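Local coordinates for choline/ethanolamine kinase family protein (Mesorhizobium loti, PDB 3DXQ) that belongs to the choline/ethanolamine kinase family and probably phosphorylates ethanolamine or a related small alcohol, at residues A12-L17 / V83-Y88. Numbering follows the deposited sequence.
Sequences AAIPML and VMVTRY
V85 meets I14, M16 and L17 with its two methyl groups; since no ring or other flat side chain meets across the two segments, the faces that count are those of the β-sheet. V83 and V85 point from one face toward the 12-17 loop, while M84 between them points away from it. With CG1 anti to its backbone N (chi1 -175°), V85 presents CG2 to two loop side chains at once: I14 CG2 lies 4.0 Å from V85 CG2, and L17 CD1 reaches the same V85 CG2 at 4.0 Å. I14 and V85 run alongside each other, pointing opposite ways, while L17 meets V85 tip to tip. The other V85 methyl, CG1, faces selenomethionine M16, whose SE is 4.3 Å from V85 CG1 at the exposed border of the patch.

I14 also reaches past the start of strand 84-87: its CG1 branch, beside the backbone N at chi1 -47°, carries CD1 to within 4.3 Å of V83 CG1. A type I β-turn with P15 and M16 at the corners, closed by L17 N to I14 O at 3.2 Å, brings the side chains of I14, M16 and L17 to the same side. The grip on the strand is purely apolar.

The flanking strands extend the patch, I14 on H76 and M16 on L75 of 74-77 and L17 on L40 of 40-45; L17 also touches A37 on strand 32-37, one strand further across. The N-terminal loop thus packs on the five-stranded antiparallel sheet, order 1-2-3-5-4, characteristic of the N-terminal lobe of the protein-kinase-like fold found in aminoglycoside phosphotransferases and choline kinases.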
ATOM      1  N   ALA A  12     -17.592  22.957  -9.535  1.00 57.68           N
ATOM      2  CA  ALA A  12     -17.665  24.020 -10.539  1.00 56.67           C
ATOM      3  C   ALA A  12     -16.707  23.705 -11.672  1.00 55.54           C
ATOM      4  O   ALA A  12     -17.128  23.580 -12.821  1.00 54.64           O
ATOM      5  CB  ALA A  12     -17.325  25.384  -9.908  1.00 56.54           C
ATOM      6  N   ALA A  13     -15.431  23.542 -11.313  1.00 54.20           N
ATOM      7  CA  ALA A  13     -14.376  23.188 -12.250  1.00 53.58           C
ATOM      8  C   ALA A  13     -14.819  22.059 -13.151  1.00 53.82           C
ATOM      9  O   ALA A  13     -15.043  22.285 -14.332  1.00 56.13           O
ATOM     10  CB  ALA A  13     -13.089  22.791 -11.515  1.00 53.63           C
ATOM     11  N   ILE A  14     -15.001  20.862 -12.588  1.00 52.25           N
ATOM     12  CA  ILE A  14     -15.245  19.677 -13.414  1.00 49.69           C
ATOM     13  C   ILE A  14     -16.583  19.711 -14.145  1.00 48.33           C
ATOM     14  O   ILE A  14     -17.614  19.621 -13.509  1.00 47.29           O
ATOM     15  CB  ILE A  14     -15.186  18.384 -12.628  1.00 48.52           C
ATOM     16  CG1 ILE A  14     -13.953  18.333 -11.730  1.00 49.98           C
ATOM     17  CG2 ILE A  14     -15.169  17.213 -13.605  1.00 49.66           C
ATOM     18  CD1 ILE A  14     -14.204  18.770 -10.317  1.00 48.77           C
ATOM     19  N   PRO A  15     -16.564  19.818 -15.489  1.00 49.39           N
ATOM     20  CA  PRO A  15     -17.808  19.862 -16.269  1.00 48.66           C
ATOM     21  C   PRO A  15     -18.713  18.660 -16.040  1.00 47.89           C
ATOM     22  O   PRO A  15     -19.909  18.831 -15.873  1.00 51.11           O
ATOM     23  CB  PRO A  15     -17.322  19.906 -17.725  1.00 48.32           C
ATOM     24  CG  PRO A  15     -15.957  20.461 -17.656  1.00 49.33           C
ATOM     25  CD  PRO A  15     -15.382  19.912 -16.370  1.00 50.89           C
HETATM   26  N   MSE A  16     -18.158  17.458 -16.006  1.00 47.84           N
HETATM   27  CA  MSE A  16     -18.987  16.248 -15.793  1.00 48.58           C
HETATM   28  C   MSE A  16     -19.634  16.100 -14.403  1.00 47.71           C
HETATM   29  O   MSE A  16     -20.563  15.311 -14.236  1.00 46.29           O
HETATM   30  CB  MSE A  16     -18.236  14.968 -16.149  1.00 47.64           C
HETATM   31  CG  MSE A  16     -16.744  15.020 -15.987  1.00 52.75           C
HETATM   32 SE   MSE A  16     -15.994  13.252 -15.833  0.75 51.34          SE
HETATM   33  CE  MSE A  16     -17.418  12.144 -16.375  1.00 53.75           C
ATOM     34  N   LEU A  17     -19.147  16.839 -13.411  1.00 47.27           N
ATOM     35  CA  LEU A  17     -19.807  16.872 -12.114  1.00 46.55           C
ATOM     36  C   LEU A  17     -20.596  18.165 -11.890  1.00 47.53           C
ATOM     37  O   LEU A  17     -21.517  18.183 -11.082  1.00 46.80           O
ATOM     38  CB  LEU A  17     -18.790  16.679 -10.999  1.00 46.75           C
ATOM     39  CG  LEU A  17     -18.165  15.290 -10.919  1.00 45.50           C
ATOM     40  CD1 LEU A  17     -17.110  15.259  -9.820  1.00 45.33           C
ATOM     41  CD2 LEU A  17     -19.231  14.258 -10.660  1.00 42.18           C
ATOM     42  N   VAL A  83      -6.950  17.215  -8.473  1.00 44.38           N
ATOM     43  CA  VAL A  83      -8.265  16.592  -8.277  1.00 45.03           C
ATOM     44  C   VAL A  83      -8.607  15.540  -9.348  1.00 45.76           C
ATOM     45  O   VAL A  83      -8.416  15.770 -10.542  1.00 45.82           O
ATOM     46  CB  VAL A  83      -9.354  17.677  -8.206  1.00 43.84           C
ATOM     47  CG1 VAL A  83     -10.732  17.080  -8.321  1.00 45.67           C
ATOM     48  CG2 VAL A  83      -9.210  18.453  -6.903  1.00 44.44           C
HETATM   49  N   MSE A  84      -9.131  14.394  -8.915  1.00 47.25           N
HETATM   50  CA  MSE A  84      -9.333  13.267  -9.829  1.00 47.62           C
HETATM   51  C   MSE A  84     -10.762  12.714  -9.754  1.00 47.36           C
HETATM   52  O   MSE A  84     -11.317  12.534  -8.661  1.00 46.33           O
HETATM   53  CB  MSE A  84      -8.305  12.181  -9.518  1.00 46.01           C
HETATM   54  CG  MSE A  84      -8.299  11.019 -10.462  1.00 45.69           C
HETATM   55 SE   MSE A  84      -7.185   9.568  -9.758  0.75 43.90          SE
HETATM   56  CE  MSE A  84      -5.452  10.286 -10.239  1.00 37.19           C
ATOM     57  N   VAL A  85     -11.361  12.478 -10.922  1.00 46.22           N
ATOM     58  CA  VAL A  85     -12.688  11.877 -10.989  1.00 45.80           C
ATOM     59  C   VAL A  85     -12.587  10.441 -11.497  1.00 45.99           C
ATOM     60  O   VAL A  85     -12.052  10.195 -12.572  1.00 47.81           O
ATOM     61  CB  VAL A  85     -13.627  12.647 -11.905  1.00 45.40           C
ATOM     62  CG1 VAL A  85     -15.023  12.021 -11.833  1.00 43.30           C
ATOM     63  CG2 VAL A  85     -13.652  14.134 -11.526  1.00 42.02           C
ATOM     64  N   THR A  86     -13.088   9.499 -10.709  1.00 45.28           N
ATOM     65  CA  THR A  86     -13.123   8.104 -11.098  1.00 43.93           C
ATOM     66  C   THR A  86     -14.565   7.646 -11.116  1.00 43.27           C
ATOM     67  O   THR A  86     -15.451   8.370 -10.685  1.00 42.09           O
ATOM     68  CB  THR A  86     -12.329   7.241 -10.114  1.00 43.02           C
ATOM     69  OG1 THR A  86     -12.881   7.390  -8.802  1.00 37.81           O
ATOM     70  CG2 THR A  86     -10.895   7.674 -10.099  1.00 40.49           C
ATOM     71  N   ARG A  87     -14.795   6.440 -11.608  1.00 43.90           N
ATOM     72  CA  ARG A  87     -16.133   5.912 -11.645  1.00 45.26           C
ATOM     73  C   ARG A  87     -16.371   5.183 -10.339  1.00 44.77           C
ATOM     74  O   ARG A  87     -15.479   4.504  -9.834  1.00 45.36           O
ATOM     75  CB  ARG A  87     -16.340   5.007 -12.861  1.00 45.85           C
ATOM     76  CG  ARG A  87     -17.732   4.406 -12.906  1.00 47.72           C
ATOM     77  CD  ARG A  87     -18.163   3.979 -14.301  1.00 45.97           C
ATOM     78  NE  ARG A  87     -18.916   5.039 -14.954  1.00 46.08           N
ATOM     79  CZ  ARG A  87     -18.457   5.815 -15.923  1.00 38.08           C
ATOM     80  NH1 ARG A  87     -17.234   5.681 -16.412  1.00 47.98           N
ATOM     81  NH2 ARG A  87     -19.241   6.729 -16.415  1.00 38.50           N
ATOM     82  N   TYR A  88     -17.566   5.340  -9.786  1.00 44.30           N
ATOM     83  CA  TYR A  88     -17.918   4.654  -8.564  1.00 45.22           C
ATOM     84  C   TYR A  88     -18.356   3.248  -8.892  1.00 45.44           C
ATOM     85  O   TYR A  88     -19.170   3.040  -9.789  1.00 44.01           O
ATOM     86  CB  TYR A  88     -19.046   5.343  -7.799  1.00 46.53           C
ATOM     87  CG  TYR A  88     -19.467   4.590  -6.551  1.00 43.87           C
ATOM     88  CD1 TYR A  88     -18.616   4.497  -5.449  1.00 45.48           C
ATOM     89  CD2 TYR A  88     -20.715   3.979  -6.468  1.00 47.02           C
ATOM     90  CE1 TYR A  88     -18.997   3.815  -4.286  1.00 42.62           C
ATOM     91  CE2 TYR A  88     -21.110   3.298  -5.304  1.00 51.47           C
ATOM     92  CZ  TYR A  88     -20.240   3.222  -4.223  1.00 47.76           C
ATOM     93  OH  TYR A  88     -20.614   2.550  -3.084  1.00 48.20           O
TER